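Local coordinates for protein beta-agarase D (Zobellia galactanivorans, PDB 4ASM) that cleaves the beta-1,4-linkages of agarose at random, with retention of anomeric configuration, through the GH16 catalytic domain present here, at residues A[196-208]-A[272-285]. Residues are numbered along the deposited sequence; the frame is centred on the assembly and turned at random.
Sequences FKDYQPADLNSWW and VNGQLIKENGYQKM
Y282 lies against A202, L204 and W207. Its CB lies 3.4 Å from A202 O and also near L204 N. CG meets L204 N. CD1 meets L204 CA, which lies over a ring face, and brings the ring edge in plane against A202 O. CE1 goes on to W207 CD1, 3.8 Å away, with the two ring planes at 62°. Over the same face L204 CD1 sits near CD2, CE2 and CZ, a CH-pi contact 3.9 Å from the Y282 ring centroid. At the tip, OH is hydrogen-bonded to Y178 OH. With an alanine at this position, L204 CD1 is likely to lose its aromatic face and Y178 this hydroxyl partner.

One direct backbone bond ties the segments beside this ring: Q283 N to A202 O, 2.9 Å and fairly straight at 160°. The donor stands above the carbonyl plane. Q283 extends its side chain with CG anti to the backbone N (chi1 173°), which carries the amide to the waters near Y199. One water joins Y199 OH, A202 N and Q283 OE1. A second links Y199 OH to Q283 NE2, and a third links D203 OD1 to Q283 OE1. D203 OD2 forms a salt bridge with R243. L276 CD1 packs on A202 CB at 4.0 Å, while its CD2 meets the Y199 ring edge.

Y282 closes a type I' turn, E279 to Y282, in a tight beta hairpin. The hairpin packs on the loop and 3-10 turn leading into strand 207-208, whose W207 stacks on H184 and lies close to E165, the probable proton donor of the GH16 cleft.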
loop_
_atom_site.group_PDB
_atom_site.type_symbol
_atom_site.label_atom_id
_atom_site.label_comp_id
_atom_site.label_asym_id
_atom_site.label_seq_id
_atom_site.Cartn_x
_atom_site.Cartn_y
_atom_site.Cartn_z
ATOM N N PHE A 196 -5.387 -10.798 18.056
ATOM C CA PHE A 196 -4.803 -10.028 16.954
ATOM C C PHE A 196 -3.703 -10.796 16.228
ATOM O O PHE A 196 -2.728 -11.258 16.844
ATOM C CB PHE A 196 -4.248 -8.683 17.428
ATOM C CG PHE A 196 -3.650 -7.872 16.307
ATOM C CD1 PHE A 196 -4.474 -7.236 15.390
ATOM C CD2 PHE A 196 -2.272 -7.812 16.135
ATOM C CE1 PHE A 196 -3.935 -6.497 14.344
ATOM C CE2 PHE A 196 -1.720 -7.076 15.077
ATOM C CZ PHE A 196 -2.571 -6.430 14.182
ATOM N N LYS A 197 -3.874 -10.902 14.909
ATOM C CA LYS A 197 -2.867 -11.495 14.021
ATOM C C LYS A 197 -2.852 -10.733 12.706
ATOM O O LYS A 197 -3.889 -10.270 12.238
ATOM C CB LYS A 197 -3.171 -12.967 13.749
ATOM C CG LYS A 197 -3.184 -13.815 15.002
ATOM C CD LYS A 197 -3.248 -15.284 14.697
ATOM C CE LYS A 197 -3.325 -16.094 15.982
ATOM N NZ LYS A 197 -2.058 -16.058 16.743
ATOM N N ASP A 198 -1.660 -10.639 12.116
ATOM C CA ASP A 198 -1.453 -9.876 10.885
ATOM C C ASP A 198 -0.627 -10.718 9.918
ATOM O O ASP A 198 0.457 -11.170 10.262
ATOM C CB ASP A 198 -0.716 -8.585 11.258
ATOM C CG ASP A 198 -0.414 -7.687 10.059
ATOM O OD1 ASP A 198 -0.856 -7.979 8.937
ATOM O OD2 ASP A 198 0.278 -6.672 10.260
ATOM N N TYR A 199 -1.172 -10.962 8.730
ATOM C CA TYR A 199 -0.409 -11.579 7.639
ATOM C C TYR A 199 -0.256 -10.628 6.444
ATOM O O TYR A 199 -1.210 -9.984 6.039
ATOM C CB TYR A 199 -1.086 -12.857 7.147
ATOM C CG TYR A 199 -0.333 -13.428 5.973
ATOM C CD1 TYR A 199 0.846 -14.133 6.180
ATOM C CD2 TYR A 199 -0.769 -13.213 4.665
ATOM C CE1 TYR A 199 1.592 -14.635 5.113
ATOM C CE2 TYR A 199 -0.037 -13.711 3.571
ATOM C CZ TYR A 199 1.142 -14.422 3.816
ATOM O OH TYR A 199 1.869 -14.942 2.768
ATOM N N GLN A 200 0.953 -10.583 5.893
ATOM C CA GLN A 200 1.255 -9.900 4.639
ATOM C C GLN A 200 2.318 -10.711 3.877
ATOM O O GLN A 200 3.062 -11.499 4.480
ATOM C CB GLN A 200 1.780 -8.500 4.907
ATOM C CG GLN A 200 3.147 -8.508 5.595
ATOM C CD GLN A 200 3.594 -7.126 5.991
ATOM O OE1 GLN A 200 3.733 -6.796 7.178
ATOM N NE2 GLN A 200 3.765 -6.292 5.008
ATOM N N PRO A 201 2.385 -10.530 2.551
ATOM C CA PRO A 201 3.433 -11.213 1.790
ATOM C C PRO A 201 4.828 -10.874 2.277
ATOM O O PRO A 201 5.177 -9.702 2.473
ATOM C CB PRO A 201 3.219 -10.722 0.359
ATOM C CG PRO A 201 1.723 -10.391 0.328
ATOM C CD PRO A 201 1.473 -9.767 1.682
ATOM N N ALA A 202 5.608 -11.938 2.476
ATOM C CA ALA A 202 6.979 -11.843 2.957
ATOM C C ALA A 202 7.943 -12.650 2.081
ATOM O O ALA A 202 9.068 -12.932 2.497
ATOM C CB ALA A 202 7.064 -12.308 4.409
ATOM N N ASP A 203 7.500 -13.045 0.887
ATOM C CA ASP A 203 8.423 -13.643 -0.071
ATOM C C ASP A 203 9.372 -12.568 -0.583
ATOM O O ASP A 203 9.003 -11.379 -0.698
ATOM C CB ASP A 203 7.721 -14.394 -1.224
ATOM C CG ASP A 203 6.749 -13.539 -2.022
ATOM O OD1 ASP A 203 5.796 -12.979 -1.419
ATOM O OD2 ASP A 203 6.900 -13.487 -3.262
ATOM N N LEU A 204 10.593 -12.987 -0.903
ATOM C CA LEU A 204 11.589 -12.082 -1.473
ATOM C C LEU A 204 11.008 -11.295 -2.664
ATOM O O LEU A 204 11.199 -10.068 -2.782
ATOM C CB LEU A 204 12.832 -12.871 -1.891
ATOM C CG LEU A 204 13.907 -12.085 -2.655
ATOM C CD1 LEU A 204 14.637 -11.112 -1.754
ATOM C CD2 LEU A 204 14.874 -13.068 -3.358
ATOM N N ASN A 205 10.278 -11.987 -3.534
ATOM C CA ASN A 205 9.759 -11.355 -4.754
ATOM C C ASN A 205 8.692 -10.281 -4.492
ATOM O O ASN A 205 8.401 -9.483 -5.383
ATOM C CB ASN A 205 9.233 -12.411 -5.728
ATOM C CG ASN A 205 10.351 -13.159 -6.451
ATOM O OD1 ASN A 205 11.547 -12.828 -6.349
ATOM N ND2 ASN A 205 9.955 -14.187 -7.220
ATOM N N SER A 206 8.139 -10.235 -3.272
ATOM C CA SER A 206 7.154 -9.186 -2.980
ATOM C C SER A 206 7.811 -7.822 -2.828
ATOM O O SER A 206 7.135 -6.792 -2.844
ATOM C CB SER A 206 6.304 -9.513 -1.740
ATOM O OG SER A 206 7.033 -9.378 -0.539
ATOM N N TRP A 207 9.125 -7.825 -2.640
ATOM C CA TRP A 207 9.910 -6.590 -2.602
ATOM C C TRP A 207 10.436 -6.401 -4.027
ATOM O O TRP A 207 11.512 -6.897 -4.395
ATOM C CB TRP A 207 10.991 -6.680 -1.521
ATOM C CG TRP A 207 10.358 -6.718 -0.168
ATOM C CD1 TRP A 207 9.909 -7.837 0.511
ATOM C CD2 TRP A 207 10.045 -5.594 0.664
ATOM N NE1 TRP A 207 9.351 -7.466 1.707
ATOM C CE2 TRP A 207 9.419 -6.102 1.831
ATOM C CE3 TRP A 207 10.242 -4.205 0.546
ATOM C CZ2 TRP A 207 8.990 -5.277 2.878
ATOM C CZ3 TRP A 207 9.809 -3.374 1.599
ATOM C CH2 TRP A 207 9.196 -3.925 2.747
ATOM N N TRP A 208 9.633 -5.733 -4.846
ATOM C CA TRP A 208 9.847 -5.696 -6.273
ATOM C C TRP A 208 10.820 -4.591 -6.674
ATOM O O TRP A 208 10.793 -3.475 -6.143
ATOM C CB TRP A 208 8.494 -5.517 -6.985
ATOM C CG TRP A 208 8.678 -5.396 -8.442
ATOM C CD1 TRP A 208 8.856 -6.413 -9.334
ATOM C CD2 TRP A 208 8.795 -4.179 -9.174
ATOM N NE1 TRP A 208 9.053 -5.893 -10.597
ATOM C CE2 TRP A 208 9.021 -4.526 -10.528
ATOM C CE3 TRP A 208 8.717 -2.819 -8.824
ATOM C CZ2 TRP A 208 9.176 -3.563 -11.534
ATOM C CZ3 TRP A 208 8.869 -1.864 -9.822
ATOM C CH2 TRP A 208 9.103 -2.242 -11.162
ATOM N N VAL A 272 -4.798 -20.964 12.435
ATOM C CA VAL A 272 -4.485 -19.599 12.908
ATOM C C VAL A 272 -3.168 -19.396 13.662
ATOM O O VAL A 272 -2.668 -18.276 13.770
ATOM C CB VAL A 272 -5.660 -18.963 13.699
ATOM C CG1 VAL A 272 -6.905 -18.893 12.826
ATOM C CG2 VAL A 272 -5.910 -19.734 14.997
ATOM N N ASN A 273 -2.594 -20.475 14.176
ATOM C CA ASN A 273 -1.315 -20.353 14.850
ATOM C C ASN A 273 -0.116 -20.730 13.975
ATOM O O ASN A 273 1.017 -20.799 14.458
ATOM C CB ASN A 273 -1.322 -21.119 16.180
ATOM C CG ASN A 273 -2.253 -20.477 17.204
ATOM O OD1 ASN A 273 -2.172 -19.267 17.473
ATOM N ND2 ASN A 273 -3.149 -21.280 17.772
ATOM N N GLY A 274 -0.372 -20.916 12.679
ATOM C CA GLY A 274 0.691 -21.234 11.720
ATOM C C GLY A 274 1.739 -20.139 11.536
ATOM O O GLY A 274 1.451 -18.941 11.689
ATOM N N GLN A 275 2.959 -20.552 11.198
ATOM C CA GLN A 275 4.044 -19.631 10.870
ATOM C C GLN A 275 4.685 -20.021 9.544
ATOM O O GLN A 275 4.675 -21.178 9.152
ATOM C CB GLN A 275 5.126 -19.616 11.955
ATOM C CG GLN A 275 4.681 -19.034 13.296
ATOM C CD GLN A 275 5.741 -19.155 14.387
ATOM O OE1 GLN A 275 6.857 -18.632 14.262
ATOM N NE2 GLN A 275 5.381 -19.817 15.484
ATOM N N LEU A 276 5.273 -19.043 8.876
ATOM C CA LEU A 276 5.993 -19.290 7.632
ATOM C C LEU A 276 7.286 -20.056 7.888
ATOM O O LEU A 276 7.984 -19.779 8.860
ATOM C CB LEU A 276 6.358 -17.940 7.001
ATOM C CG LEU A 276 5.226 -17.024 6.527
ATOM C CD1 LEU A 276 5.786 -15.649 6.134
ATOM C CD2 LEU A 276 4.426 -17.641 5.382
ATOM N N ILE A 277 7.609 -21.002 7.012
ATOM C CA ILE A 277 8.980 -21.482 6.909
ATOM C C ILE A 277 9.738 -20.454 6.056
ATOM O O ILE A 277 9.260 -20.058 4.986
ATOM C CB ILE A 277 9.045 -22.865 6.227
ATOM C CG1 ILE A 277 8.330 -23.937 7.067
ATOM C CG2 ILE A 277 10.508 -23.274 5.936
ATOM C CD1 ILE A 277 8.714 -23.963 8.544
ATOM N N LYS A 278 10.887 -20.005 6.548
ATOM C CA LYS A 278 11.678 -18.982 5.861
ATOM C C LYS A 278 13.022 -19.506 5.322
ATOM O O LYS A 278 13.555 -20.527 5.797
ATOM C CB LYS A 278 11.872 -17.762 6.773
ATOM C CG LYS A 278 10.546 -17.135 7.221
ATOM C CD LYS A 278 10.720 -15.791 7.921
ATOM C CE LYS A 278 9.405 -15.021 7.914
ATOM N NZ LYS A 278 9.573 -13.608 8.358
ATOM N N GLU A 279 13.538 -18.815 4.308
ATOM C CA GLU A 279 14.827 -19.123 3.701
ATOM C C GLU A 279 15.446 -17.785 3.355
ATOM O O GLU A 279 14.810 -16.959 2.701
ATOM C CB GLU A 279 14.639 -19.966 2.432
ATOM C CG GLU A 279 15.926 -20.298 1.668
ATOM C CD GLU A 279 15.684 -21.147 0.416
ATOM O OE1 GLU A 279 14.663 -20.970 -0.293
ATOM O OE2 GLU A 279 16.547 -21.998 0.124
ATOM N N ASN A 280 16.675 -17.564 3.809
ATOM C CA ASN A 280 17.375 -16.304 3.551
ATOM C C ASN A 280 16.595 -15.071 4.053
ATOM O O ASN A 280 16.677 -13.995 3.449
ATOM C CB ASN A 280 17.700 -16.181 2.045
ATOM C CG ASN A 280 18.510 -17.362 1.520
ATOM O OD1 ASN A 280 19.485 -17.782 2.149
ATOM N ND2 ASN A 280 18.127 -17.883 0.349
ATOM N N GLY A 281 15.853 -15.233 5.156
ATOM C CA GLY A 281 15.089 -14.128 5.778
ATOM C C GLY A 281 13.700 -13.802 5.219
ATOM O O GLY A 281 13.036 -12.861 5.672
ATOM N N TYR A 282 13.256 -14.585 4.251
ATOM C CA TYR A 282 12.006 -14.338 3.543
ATOM C C TYR A 282 11.222 -15.633 3.515
ATOM O O TYR A 282 11.791 -16.698 3.768
ATOM C CB TYR A 282 12.305 -13.896 2.110
ATOM C CG TYR A 282 12.868 -12.509 2.033
ATOM C CD1 TYR A 282 12.029 -11.395 2.036
ATOM C CD2 TYR A 282 14.250 -12.304 1.977
ATOM C CE1 TYR A 282 12.550 -10.110 1.980
ATOM C CE2 TYR A 282 14.779 -11.019 1.927
ATOM C CZ TYR A 282 13.920 -9.933 1.931
ATOM O OH TYR A 282 14.429 -8.652 1.876
ATOM N N GLN A 283 9.921 -15.566 3.243
ATOM C CA GLN A 283 9.135 -16.787 3.077
ATOM C C GLN A 283 9.803 -17.723 2.058
ATOM O O GLN A 283 10.164 -17.305 0.950
ATOM C CB GLN A 283 7.729 -16.445 2.597
ATOM C CG GLN A 283 6.921 -17.693 2.255
ATOM C CD GLN A 283 5.529 -17.411 1.759
ATOM O OE1 GLN A 283 5.241 -16.323 1.276
ATOM N NE2 GLN A 283 4.649 -18.399 1.874
ATOM N N LYS A 284 10.000 -18.983 2.446
ATOM C CA LYS A 284 10.593 -19.964 1.533
ATOM C C LYS A 284 9.612 -20.314 0.422
ATOM O O LYS A 284 8.454 -20.691 0.683
ATOM C CB LYS A 284 11.027 -21.226 2.294
ATOM C CG LYS A 284 11.840 -22.192 1.440
ATOM C CD LYS A 284 12.225 -23.421 2.235
ATOM C CE LYS A 284 12.979 -24.413 1.341
ATOM N NZ LYS A 284 13.290 -25.637 2.135
ATOM N N MET A 285 10.078 -20.171 -0.821
ATOM C CA MET A 285 9.230 -20.409 -1.988
ATOM C C MET A 285 9.917 -21.402 -2.924
ATOM O O MET A 285 11.160 -21.450 -2.991
ATOM C CB MET A 285 9.011 -19.093 -2.763
ATOM C CG MET A 285 8.441 -17.955 -1.904
ATOM S SD MET A 285 6.744 -18.237 -1.386
ATOM C CE MET A 285 5.817 -17.751 -2.830
HETATM O O HOH W 1 1.743 -17.675 1.805
HETATM O O HOH W 2 4.617 -14.378 3.115
HETATM O O HOH W 3 3.808 -14.913 -0.715
HETATM O O HOH W 4 11.277 -15.767 -0.917
#